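Local coordinates for protein glucose 1-dehydrogenase (Haloferax mediterranei, PDB 2B5W) that catalyses the NAD(P)-dependent oxidation of glucose and several other aldose sugars at a zinc site, with NADP as the preferred electron acceptor, at residues A[4-9]-A[43-48]; A[31-36]-A[141-146]; A[13-18]-A[335-340]; A[96-101]-A[106-111]. The protein carries 1 engineered substitution. One frame throughout, in Å; residues are numbered along the deposited sequence.

Interaction 1: A[4-9]-A[43-48]; sequences IAVKRG and EVIAGG. With NAP (NADP nicotinamide-adenine-dinucleotide phosphate), chain I.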
# COMPACT_ATOMS: atom_id res chain seq x y z
N ILE A 4 -32.81 -6.54 -19.92
CA ILE A 4 -32.00 -5.67 -20.75
C ILE A 4 -30.63 -6.32 -20.89
O ILE A 4 -29.99 -6.63 -19.89
CB ILE A 4 -31.86 -4.24 -20.14
CG1 ILE A 4 -33.25 -3.62 -19.91
CG2 ILE A 4 -31.00 -3.38 -21.02
CD1 ILE A 4 -34.11 -3.47 -21.12
N ALA A 5 -30.20 -6.56 -22.13
CA ALA A 5 -29.02 -7.36 -22.39
C ALA A 5 -28.17 -6.78 -23.51
O ALA A 5 -28.67 -5.99 -24.31
CB ALA A 5 -29.42 -8.76 -22.75
N VAL A 6 -26.90 -7.15 -23.53
CA VAL A 6 -26.05 -6.91 -24.72
C VAL A 6 -25.98 -8.25 -25.49
O VAL A 6 -25.92 -9.34 -24.90
CB VAL A 6 -24.65 -6.39 -24.35
CG1 VAL A 6 -24.72 -4.93 -23.86
CG2 VAL A 6 -23.95 -7.26 -23.32
N LYS A 7 -26.05 -8.17 -26.81
CA LYS A 7 -25.95 -9.34 -27.68
C LYS A 7 -24.76 -9.16 -28.61
O LYS A 7 -24.29 -8.03 -28.85
CB LYS A 7 -27.21 -9.47 -28.54
CG LYS A 7 -28.39 -10.23 -27.95
CD LYS A 7 -29.69 -9.73 -28.58
CE LYS A 7 -30.74 -10.81 -28.78
NZ LYS A 7 -31.98 -10.22 -29.42
N ARG A 8 -24.24 -10.29 -29.10
CA ARG A 8 -23.23 -10.23 -30.16
C ARG A 8 -23.83 -9.54 -31.38
O ARG A 8 -24.92 -9.92 -31.84
CB ARG A 8 -22.80 -11.64 -30.55
CG ARG A 8 -22.01 -12.35 -29.45
CD ARG A 8 -21.64 -13.79 -29.81
NE ARG A 8 -20.89 -14.47 -28.75
CZ ARG A 8 -20.45 -15.74 -28.83
NH1 ARG A 8 -20.69 -16.48 -29.93
NH2 ARG A 8 -19.76 -16.36 -27.87
N GLY A 9 -23.18 -8.49 -31.86
CA GLY A 9 -23.62 -7.79 -33.06
C GLY A 9 -24.48 -6.56 -32.84
O GLY A 9 -24.57 -5.73 -33.75
N GLU A 43 -18.47 0.10 -20.08
CA GLU A 43 -17.28 -0.68 -20.48
C GLU A 43 -17.70 -2.06 -20.99
O GLU A 43 -17.19 -2.54 -21.99
CB GLU A 43 -16.27 -0.78 -19.34
CG GLU A 43 -15.65 0.54 -18.92
CD GLU A 43 -15.00 0.49 -17.54
OE1 GLU A 43 -14.50 -0.59 -17.15
OE2 GLU A 43 -14.99 1.53 -16.84
N VAL A 44 -18.67 -2.70 -20.32
CA VAL A 44 -19.20 -3.99 -20.77
C VAL A 44 -19.87 -3.86 -22.14
O VAL A 44 -19.78 -4.76 -22.98
CB VAL A 44 -20.24 -4.58 -19.75
CG1 VAL A 44 -20.97 -5.79 -20.32
CG2 VAL A 44 -19.56 -4.95 -18.44
N ILE A 45 -20.59 -2.77 -22.36
CA ILE A 45 -21.32 -2.57 -23.63
C ILE A 45 -20.30 -2.39 -24.75
O ILE A 45 -20.47 -2.95 -25.82
CB ILE A 45 -22.25 -1.35 -23.56
CG1 ILE A 45 -23.41 -1.66 -22.62
CG2 ILE A 45 -22.80 -0.96 -24.94
CD1 ILE A 45 -24.14 -0.39 -22.11
N ALA A 46 -19.25 -1.62 -24.46
CA ALA A 46 -18.16 -1.35 -25.41
C ALA A 46 -17.27 -2.56 -25.67
O ALA A 46 -16.60 -2.62 -26.70
CB ALA A 46 -17.31 -0.20 -24.90
N GLY A 47 -17.26 -3.52 -24.74
CA GLY A 47 -16.35 -4.65 -24.82
C GLY A 47 -16.83 -5.71 -25.79
O GLY A 47 -17.75 -5.48 -26.59
N GLY A 48 -16.20 -6.88 -25.73
CA GLY A 48 -16.57 -8.00 -26.57
C GLY A 48 -17.62 -8.88 -25.91
O GLY A 48 -18.24 -8.50 -24.92
PA NAP I . -16.71 7.31 -15.33
O1A NAP I . -16.24 6.99 -16.67
O2A NAP I . -18.19 7.72 -15.29
O5B NAP I . -15.88 8.49 -14.70
C5B NAP I . -14.51 8.70 -14.91
C4B NAP I . -14.40 10.21 -14.83
O4B NAP I . -13.02 10.53 -14.79
C3B NAP I . -15.02 10.93 -16.04
O3B NAP I . -16.03 11.86 -15.66
C2B NAP I . -13.83 11.63 -16.70
O2B NAP I . -14.08 12.94 -17.16
C1B NAP I . -12.81 11.68 -15.59
N9A NAP I . -11.46 11.65 -16.11
C8A NAP I . -10.89 10.67 -16.89
N7A NAP I . -9.62 11.02 -17.16
C5A NAP I . -9.39 12.25 -16.60
C6A NAP I . -8.29 13.11 -16.55
N6A NAP I . -7.13 12.86 -17.20
N1A NAP I . -8.38 14.30 -15.86
C2A NAP I . -9.54 14.64 -15.19
N3A NAP I . -10.64 13.80 -15.23
C4A NAP I . -10.56 12.63 -15.91
O3 NAP I . -16.66 6.03 -14.38
PN NAP I . -17.20 5.78 -12.88
O1N NAP I . -17.10 7.00 -12.03
O2N NAP I . -18.46 4.97 -12.86
O5D NAP I . -15.91 4.86 -12.64
C5D NAP I . -14.65 5.45 -12.38
C4D NAP I . -13.54 4.42 -12.54
O4D NAP I . -13.70 3.42 -11.53
C3D NAP I . -13.56 3.68 -13.89
O3D NAP I . -12.25 3.51 -14.39
C2D NAP I . -14.21 2.35 -13.54
O2D NAP I . -13.94 1.30 -14.42
C1D NAP I . -13.67 2.12 -12.13
N1N NAP I . -14.48 1.29 -11.24
C2N NAP I . -13.79 0.36 -10.53
C3N NAP I . -14.44 -0.41 -9.61
C7N NAP I . -13.56 -1.28 -8.75
O7N NAP I . -14.31 -2.17 -7.99
N7N NAP I . -12.21 -1.14 -8.79
C4N NAP I . -15.82 -0.30 -9.39
C5N NAP I . -16.51 0.66 -10.12
C6N NAP I . -15.83 1.48 -11.03
P2B NAP I . -14.61 13.24 -18.71
O1X NAP I . -15.94 12.74 -18.93
O2X NAP I . -14.51 14.78 -18.79
O3X NAP I . -13.63 12.60 -19.69
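A small apolar strand-to-helix contact joins Val6, on strand 2-7, to Val44 and Ile45 near the C-terminal end of helix 39-46, in the GroES-like domain of this zinc-dependent dehydrogenase. Val6 points at the helix with both methyls and straddles two neighbouring residues. Val6 CG1 lies 3.7 Å from Ile45 CG1, the two side chains crossing at about a right angle. The other branch looks toward Val44, where Val6 CG2 and Val44 CG1 are a looser 4.5 Å apart. This division follows from the valine torsion: CG1 stands anti to the carbonyl carbon (chi1 -72°), which leaves CG2 between the two backbone arms. Leu59 of strand 58-60 touches both Val6 and Val44 and continues the apolar layer. One residue before Val44, the helix turns to the cofactor: Glu43 reaches out on an extended chain, and Glu43 OE2 accepts a hydrogen bond from the ribose hydroxyl O2D of NADP at 2.6 Å. The same short helix thus has a greasy side resting on the sheet and a polar one that hydrogen-bonds the nicotinamide ribose. Strand and helix meet here through apolar packing, methyl on methylene and methyl on methyl, which depends on shape and burial and has little directionality.

Interaction 2: A[31-36]-A[141-146]; sequences RTLRVG and SQAELG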
# COMPACT_ATOMS: atom_id res chain seq x y z
N ARG A 31 -38.08 -9.61 -6.78
CA ARG A 31 -38.61 -8.74 -7.81
C ARG A 31 -37.75 -7.49 -7.87
O ARG A 31 -37.64 -6.76 -6.89
CB ARG A 31 -40.06 -8.36 -7.53
CG ARG A 31 -40.64 -7.41 -8.53
CD ARG A 31 -42.17 -7.22 -8.41
NE ARG A 31 -42.70 -7.06 -7.04
CZ ARG A 31 -42.83 -5.92 -6.40
NH1 ARG A 31 -43.42 -5.91 -5.22
NH2 ARG A 31 -42.39 -4.79 -6.90
N THR A 32 -37.19 -7.22 -9.04
CA THR A 32 -36.33 -6.05 -9.23
C THR A 32 -37.11 -4.75 -9.11
O THR A 32 -38.17 -4.59 -9.72
CB THR A 32 -35.66 -6.13 -10.58
OG1 THR A 32 -34.98 -7.40 -10.65
CG2 THR A 32 -34.63 -5.06 -10.75
N LEU A 33 -36.58 -3.82 -8.32
CA LEU A 33 -37.16 -2.47 -8.19
C LEU A 33 -36.41 -1.55 -9.15
O LEU A 33 -36.97 -1.10 -10.14
CB LEU A 33 -37.09 -1.95 -6.74
CG LEU A 33 -37.94 -2.76 -5.78
CD1 LEU A 33 -37.49 -2.45 -4.36
CD2 LEU A 33 -39.40 -2.43 -5.93
N ARG A 34 -35.12 -1.27 -8.88
CA ARG A 34 -34.29 -0.39 -9.71
C ARG A 34 -32.90 -0.95 -9.86
O ARG A 34 -32.39 -1.62 -8.95
CB ARG A 34 -34.19 1.01 -9.09
CG ARG A 34 -35.50 1.77 -9.15
CD ARG A 34 -35.48 3.02 -8.27
NE ARG A 34 -36.69 3.80 -8.52
CZ ARG A 34 -36.78 5.08 -8.28
NH1 ARG A 34 -35.79 5.72 -7.68
NH2 ARG A 34 -37.90 5.73 -8.62
N VAL A 35 -32.26 -0.69 -10.99
CA VAL A 35 -30.88 -1.10 -11.24
C VAL A 35 -30.13 0.09 -11.79
O VAL A 35 -30.56 0.73 -12.75
CB VAL A 35 -30.78 -2.28 -12.22
CG1 VAL A 35 -29.35 -2.75 -12.33
CG2 VAL A 35 -31.68 -3.40 -11.80
N GLY A 36 -29.04 0.46 -11.15
CA GLY A 36 -28.20 1.53 -11.58
C GLY A 36 -27.31 1.20 -12.75
O GLY A 36 -27.09 0.04 -13.09
N SER A 141 -36.68 2.39 3.58
CA SER A 141 -36.62 3.71 3.02
C SER A 141 -35.46 3.97 2.05
O SER A 141 -35.39 5.01 1.41
CB SER A 141 -36.62 4.79 4.09
OG SER A 141 -35.62 4.57 5.08
N GLN A 142 -34.53 3.03 1.99
CA GLN A 142 -33.45 3.06 1.00
C GLN A 142 -33.82 2.34 -0.28
O GLN A 142 -33.00 2.21 -1.17
CB GLN A 142 -32.15 2.51 1.63
CG GLN A 142 -31.63 3.50 2.70
CD GLN A 142 -30.37 3.06 3.44
OE1 GLN A 142 -29.73 2.11 3.04
NE2 GLN A 142 -30.02 3.78 4.51
N ALA A 143 -35.06 1.89 -0.40
CA ALA A 143 -35.47 1.22 -1.63
C ALA A 143 -35.36 2.14 -2.83
O ALA A 143 -34.93 1.67 -3.88
CB ALA A 143 -36.86 0.71 -1.53
N GLU A 144 -35.84 3.39 -2.71
CA GLU A 144 -35.85 4.31 -3.84
C GLU A 144 -34.48 4.49 -4.45
O GLU A 144 -34.29 4.45 -5.67
CB GLU A 144 -36.47 5.68 -3.41
CG GLU A 144 -36.46 6.73 -4.50
CD GLU A 144 -36.82 8.13 -4.03
OE1 GLU A 144 -36.58 9.08 -4.82
OE2 GLU A 144 -37.31 8.27 -2.90
N LEU A 145 -33.47 4.68 -3.60
CA LEU A 145 -32.12 4.91 -4.06
C LEU A 145 -31.20 3.73 -3.73
O LEU A 145 -29.95 3.88 -3.68
CB LEU A 145 -31.57 6.21 -3.51
CG LEU A 145 -32.34 7.45 -3.90
CD1 LEU A 145 -31.65 8.69 -3.29
CD2 LEU A 145 -32.46 7.57 -5.43
N GLY A 146 -31.79 2.54 -3.65
CA GLY A 146 -31.04 1.37 -3.19
C GLY A 146 -29.98 0.90 -4.16
O GLY A 146 -29.04 0.15 -3.76
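Leu33 and Arg34, the paired residues of a classic beta bulge opposite Val66, turn side chains from strand 27-37 onto the loop leading toward helix 149-164. Along that loop the first residue met is Ala143, whose CB lies 4.3 Å from Leu33 CD1 in a light apolar touch. Ala143 also opens a type I beta turn ending at Gly146. Inside this turn Glu144 offers its backbone carbonyl, and Arg34 NH1 donates to Glu144 O at 2.8 Å. The bond is bent, 134° at the hydrogen, with the oxygen tilted out of the guanidinium plane. Arg34 gets there on a chain extended from CG to NE, running alongside the glutamate and pointing the same way. The methylene Glu144 CG packs 3.4 Å from Arg34 NH1, while the carboxylate plane stands 88° from the guanidinium plane. Opposite charges come near without a salt bridge, Arg34 NH1 and Glu144 OE1 being 4.5 Å apart; Arg34 NE forms a salt bridge with Glu353. A leucine in place of Arg34 would probably cost the turn carbonyl this donor and Glu353 its positive mate, weakening the tie between strand and loop. Last comes Leu145, with Leu145 CD2 4.4 Å from Arg34 NH1, at the edge of the guanidinium.

Interaction 3: A[13-18]-A[335-340]; sequences PVVIEK and SEFEAA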
# COMPACT_ATOMS: atom_id res chain seq x y z
N PRO A 13 -27.68 -1.80 -25.70
CA PRO A 13 -28.53 -2.73 -24.97
C PRO A 13 -29.89 -2.85 -25.60
O PRO A 13 -30.44 -1.88 -26.14
CB PRO A 13 -28.66 -2.08 -23.59
CG PRO A 13 -27.48 -1.22 -23.47
CD PRO A 13 -27.29 -0.65 -24.86
N VAL A 14 -30.47 -4.04 -25.51
CA VAL A 14 -31.80 -4.28 -26.00
C VAL A 14 -32.65 -5.07 -25.04
O VAL A 14 -32.13 -5.74 -24.15
CB VAL A 14 -31.75 -5.04 -27.32
CG1 VAL A 14 -31.04 -4.18 -28.38
CG2 VAL A 14 -31.05 -6.36 -27.15
N VAL A 15 -33.96 -5.00 -25.24
CA VAL A 15 -34.89 -5.79 -24.47
C VAL A 15 -35.01 -7.19 -25.05
O VAL A 15 -35.22 -7.37 -26.26
CB VAL A 15 -36.32 -5.18 -24.39
CG1 VAL A 15 -37.17 -5.99 -23.47
CG2 VAL A 15 -36.26 -3.75 -23.92
N ILE A 16 -34.86 -8.16 -24.17
CA ILE A 16 -35.10 -9.57 -24.45
C ILE A 16 -36.15 -10.14 -23.51
O ILE A 16 -36.53 -9.51 -22.52
CB ILE A 16 -33.82 -10.38 -24.35
CG1 ILE A 16 -33.23 -10.37 -22.92
CG2 ILE A 16 -32.76 -9.86 -25.32
CD1 ILE A 16 -32.16 -11.39 -22.73
N GLU A 17 -36.59 -11.35 -23.81
CA GLU A 17 -37.42 -12.13 -22.90
C GLU A 17 -36.84 -13.49 -22.62
O GLU A 17 -36.26 -14.15 -23.52
CB GLU A 17 -38.82 -12.28 -23.45
CG GLU A 17 -39.54 -10.94 -23.52
CD GLU A 17 -40.87 -11.05 -24.19
OE1 GLU A 17 -41.88 -10.82 -23.52
OE2 GLU A 17 -40.90 -11.37 -25.40
N LYS A 18 -36.99 -13.93 -21.38
CA LYS A 18 -36.56 -15.24 -20.95
C LYS A 18 -37.39 -15.63 -19.76
O LYS A 18 -38.08 -14.80 -19.16
CB LYS A 18 -35.07 -15.21 -20.60
CG LYS A 18 -34.73 -14.28 -19.43
CD LYS A 18 -33.32 -14.59 -18.91
CE LYS A 18 -32.27 -14.16 -19.84
NZ LYS A 18 -30.90 -14.56 -19.33
N SER A 335 -40.13 1.01 -19.60
CA SER A 335 -40.83 1.42 -20.84
C SER A 335 -39.99 2.35 -21.70
O SER A 335 -40.10 2.30 -22.91
CB SER A 335 -42.18 2.05 -20.50
OG SER A 335 -42.00 3.14 -19.60
N GLU A 336 -39.14 3.19 -21.09
CA GLU A 336 -38.28 4.15 -21.76
C GLU A 336 -36.84 4.01 -21.25
O GLU A 336 -36.19 4.97 -20.85
CB GLU A 336 -38.82 5.57 -21.53
CG GLU A 336 -40.33 5.72 -21.66
CD GLU A 336 -40.85 5.53 -23.07
OE1 GLU A 336 -40.07 5.72 -24.06
OE2 GLU A 336 -42.06 5.18 -23.22
N PHE A 337 -36.34 2.79 -21.24
CA PHE A 337 -35.08 2.51 -20.53
C PHE A 337 -33.84 3.10 -21.18
O PHE A 337 -32.87 3.33 -20.51
CB PHE A 337 -34.90 1.01 -20.39
CG PHE A 337 -34.45 0.37 -21.64
CD1 PHE A 337 -35.37 -0.10 -22.56
CD2 PHE A 337 -33.09 0.25 -21.92
CE1 PHE A 337 -34.94 -0.69 -23.76
CE2 PHE A 337 -32.65 -0.33 -23.10
CZ PHE A 337 -33.58 -0.80 -24.02
N GLU A 338 -33.88 3.35 -22.49
CA GLU A 338 -32.66 3.64 -23.24
C GLU A 338 -31.88 4.83 -22.70
O GLU A 338 -30.65 4.80 -22.67
CB GLU A 338 -32.99 3.89 -24.73
CG GLU A 338 -33.22 2.61 -25.51
CD GLU A 338 -34.18 2.78 -26.67
OE1 GLU A 338 -34.05 3.78 -27.41
OE2 GLU A 338 -35.07 1.91 -26.84
N ALA A 339 -32.59 5.85 -22.25
CA ALA A 339 -31.95 7.05 -21.73
C ALA A 339 -31.08 6.83 -20.51
O ALA A 339 -30.24 7.66 -20.18
CB ALA A 339 -33.02 8.10 -21.43
N ALA A 340 -31.26 5.71 -19.81
CA ALA A 340 -30.40 5.39 -18.68
C ALA A 340 -28.96 5.17 -19.13
O ALA A 340 -28.02 5.30 -18.33
CB ALA A 340 -30.91 4.18 -17.99
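Phe337 pushes the far end of its ring against strand 14-17, where it overlaps Val15 and the backbone just before it. The tightest meeting is between Val15 CG2 and Phe337 CE1, 3.3 Å apart, a close approach for two apolar carbons. The methyl comes in obliquely, neither squarely over the ring nor in its plane. Val15 presents this branch because CG1 takes the place anti to the backbone N (chi1 -175°), while CG2 stays beside that nitrogen and faces the phenylalanine. At the next corner of the ring the partner is polar: Pro13 O lies in the ring plane, 3.9 Å from Phe337 CZ, a long approach with the carbonyl oxygen facing the C-H rim of the ring. The proline ring adds a looser touch, with Pro13 CB 4.4 Å from Phe337 CE2. One face of the Phe337 ring is backed by Glu338 CG from its own segment. Replacing Phe337 by alanine would probably open a gap beside Pro13 and Val15 and deprive the edge strand of its apolar contact with this loop. No hydrogen bond links the two segments. Ile4 of strand 2-7 also packs on Pro13 and Val15, and Phe341 extends the apolar surroundings of Pro13. The arrangement therefore brings the loop between strands 328-333 and 349-353 against strand 14-17, which forms an outer edge of the three-stranded antiparallel sheet with strands 2-7 and 58-60.

Interaction 4: A[96-101]-A[106-111]; sequences NEYFER and MAPDGM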
# COMPACT_ATOMS: atom_id res chain seq x y z
N ASN A 96 -14.51 -22.11 -3.87
CA ASN A 96 -13.08 -22.04 -3.63
C ASN A 96 -12.83 -21.32 -2.29
O ASN A 96 -13.78 -20.90 -1.66
CB ASN A 96 -12.36 -21.39 -4.83
CG ASN A 96 -12.83 -19.95 -5.10
OD1 ASN A 96 -12.96 -19.17 -4.17
ND2 ASN A 96 -12.99 -19.59 -6.38
N GLU A 97 -11.57 -21.19 -1.89
CA GLU A 97 -11.22 -20.60 -0.60
C GLU A 97 -11.80 -19.19 -0.41
O GLU A 97 -12.12 -18.80 0.72
CB GLU A 97 -9.70 -20.55 -0.45
CG GLU A 97 -8.98 -19.65 -1.45
CD GLU A 97 -7.51 -19.49 -1.12
OE1 GLU A 97 -6.72 -20.04 -1.89
OE2 GLU A 97 -7.17 -18.85 -0.10
N TYR A 98 -11.90 -18.44 -1.49
CA TYR A 98 -12.36 -17.04 -1.36
C TYR A 98 -13.82 -17.01 -1.01
O TYR A 98 -14.25 -16.24 -0.15
CB TYR A 98 -12.03 -16.24 -2.62
CG TYR A 98 -10.54 -16.21 -2.85
CD1 TYR A 98 -9.95 -17.08 -3.73
CD2 TYR A 98 -9.74 -15.35 -2.13
CE1 TYR A 98 -8.60 -17.08 -3.93
CE2 TYR A 98 -8.38 -15.34 -2.30
CZ TYR A 98 -7.81 -16.21 -3.21
OH TYR A 98 -6.44 -16.21 -3.42
N PHE A 99 -14.62 -17.87 -1.64
CA PHE A 99 -16.03 -17.97 -1.29
C PHE A 99 -16.24 -18.65 0.07
O PHE A 99 -17.07 -18.21 0.88
CB PHE A 99 -16.81 -18.66 -2.42
CG PHE A 99 -16.97 -17.79 -3.66
CD1 PHE A 99 -18.07 -16.99 -3.80
CD2 PHE A 99 -15.99 -17.72 -4.61
CE1 PHE A 99 -18.20 -16.15 -4.90
CE2 PHE A 99 -16.10 -16.88 -5.71
CZ PHE A 99 -17.24 -16.07 -5.84
N GLU A 100 -15.49 -19.71 0.35
CA GLU A 100 -15.61 -20.41 1.63
C GLU A 100 -15.26 -19.56 2.86
O GLU A 100 -15.90 -19.68 3.90
CB GLU A 100 -14.75 -21.69 1.61
CG GLU A 100 -15.26 -22.75 0.63
CD GLU A 100 -16.67 -23.21 0.93
OE1 GLU A 100 -16.96 -23.56 2.10
OE2 GLU A 100 -17.51 -23.23 0.00
N ARG A 101 -14.31 -18.64 2.68
CA ARG A 101 -13.86 -17.73 3.74
C ARG A 101 -14.60 -16.40 3.69
O ARG A 101 -14.23 -15.46 4.39
CB ARG A 101 -12.36 -17.44 3.59
CG ARG A 101 -11.48 -18.67 3.85
CD ARG A 101 -10.00 -18.41 3.62
NE ARG A 101 -9.16 -19.59 3.87
CZ ARG A 101 -7.82 -19.61 3.73
NH1 ARG A 101 -7.16 -18.51 3.34
NH2 ARG A 101 -7.06 -20.68 3.96
N MET A 106 -11.88 -10.75 -2.86
CA MET A 106 -10.43 -10.89 -2.98
C MET A 106 -10.04 -12.00 -3.99
O MET A 106 -8.88 -12.28 -4.20
CB MET A 106 -9.77 -11.21 -1.62
CG MET A 106 -10.17 -10.23 -0.49
SD MET A 106 -9.64 -8.51 -0.81
CE MET A 106 -7.84 -8.67 -0.88
N ALA A 107 -11.02 -12.66 -4.57
CA ALA A 107 -10.69 -13.73 -5.54
C ALA A 107 -9.98 -13.11 -6.75
O ALA A 107 -10.36 -12.06 -7.21
CB ALA A 107 -11.95 -14.47 -5.98
N PRO A 108 -9.00 -13.81 -7.31
CA PRO A 108 -8.34 -13.35 -8.54
C PRO A 108 -9.09 -13.73 -9.81
O PRO A 108 -10.03 -14.52 -9.74
CB PRO A 108 -7.02 -14.09 -8.48
CG PRO A 108 -7.34 -15.30 -7.90
CD PRO A 108 -8.39 -15.05 -6.82
N ASP A 109 -8.64 -13.16 -10.91
CA ASP A 109 -9.25 -13.39 -12.21
C ASP A 109 -9.47 -14.88 -12.45
O ASP A 109 -8.58 -15.69 -12.16
CB ASP A 109 -8.31 -12.86 -13.30
CG ASP A 109 -8.93 -12.92 -14.67
OD1 ASP A 109 -9.78 -12.06 -14.99
OD2 ASP A 109 -8.63 -13.80 -15.49
N GLY A 110 -10.62 -15.23 -12.99
CA GLY A 110 -10.94 -16.64 -13.22
C GLY A 110 -11.56 -17.43 -12.07
O GLY A 110 -12.13 -18.49 -12.31
N MET A 111 -11.50 -16.90 -10.85
CA MET A 111 -12.00 -17.58 -9.67
C MET A 111 -13.31 -16.99 -9.14
O MET A 111 -13.71 -17.23 -8.00
CB MET A 111 -10.91 -17.58 -8.59
CG MET A 111 -9.60 -18.19 -9.08
SD MET A 111 -8.47 -18.56 -7.74
CE MET A 111 -7.48 -19.86 -8.48
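The ring of Tyr98 is the bump of this contact, and the backbone bend through Met106, Ala107 and Pro108 is the hollow that receives it. Ala107 forms the floor: Ala107 CA lies over one face of the Tyr98 ring, 3.9 Å from the centroid and 18° off the normal, a CH-pi contact. The alanine methyl reaches back toward the root of the side chain, with Ala107 CB 3.8 Å from Tyr98 CB. The walls follow the ring outline. On one side Tyr98 CE2 approaches Met106 O at 3.6 Å; on the other, Tyr98 CE1 meets Pro108 CD at 3.5 Å, proline and tyrosine crossing at about a right angle. In the conformer modelled here, one of two, Met111 SD approaches the ring obliquely, a Met-aromatic contact that is therefore doubtful. The opposite ring face is backed by Glu97 CG. A second, polar fit lies at the helix start. Asn96, with CG between its backbone N and carbonyl carbon (chi1 61°), turns its amide two ways: OD1 accepts from Phe99 N, and more weakly from Tyr98 N, while Asn96 ND2 donates to Met111 O at 3.0 Å, with that oxygen in the amide plane. Met111 O also meets the edge of the Phe99 ring, 3.3 Å from Phe99 CE2. Across the dimer interface, Asn266 of the second subunit hydrogen-bonds Met106 O and packs on Tyr98. The result is an N-capped short helix and a type II beta turn, Pro108 to Met111, packed together in the GroES-like domain at the interface with the second subunit.

From the N terminus, strand 2-7 opens interaction 1, and strand 14-17 opens interaction 3 before interaction 1 closes at helix 39-46, so the two cross. They also touch, through strand pairing and through Ile4 against Pro13 and Val15, and Ile45 against Pro13. Strand 27-37 opens interaction 2, which likewise crosses interaction 1 and closes at 141-146, on the way to helix 149-164. Interaction 4 closes a short local loop within it, its centre about 28 Å from that of interaction 2. Interaction 3 closes last, at 335-340, enclosing both and bringing a loop near the C terminus back to the N-terminal sheet.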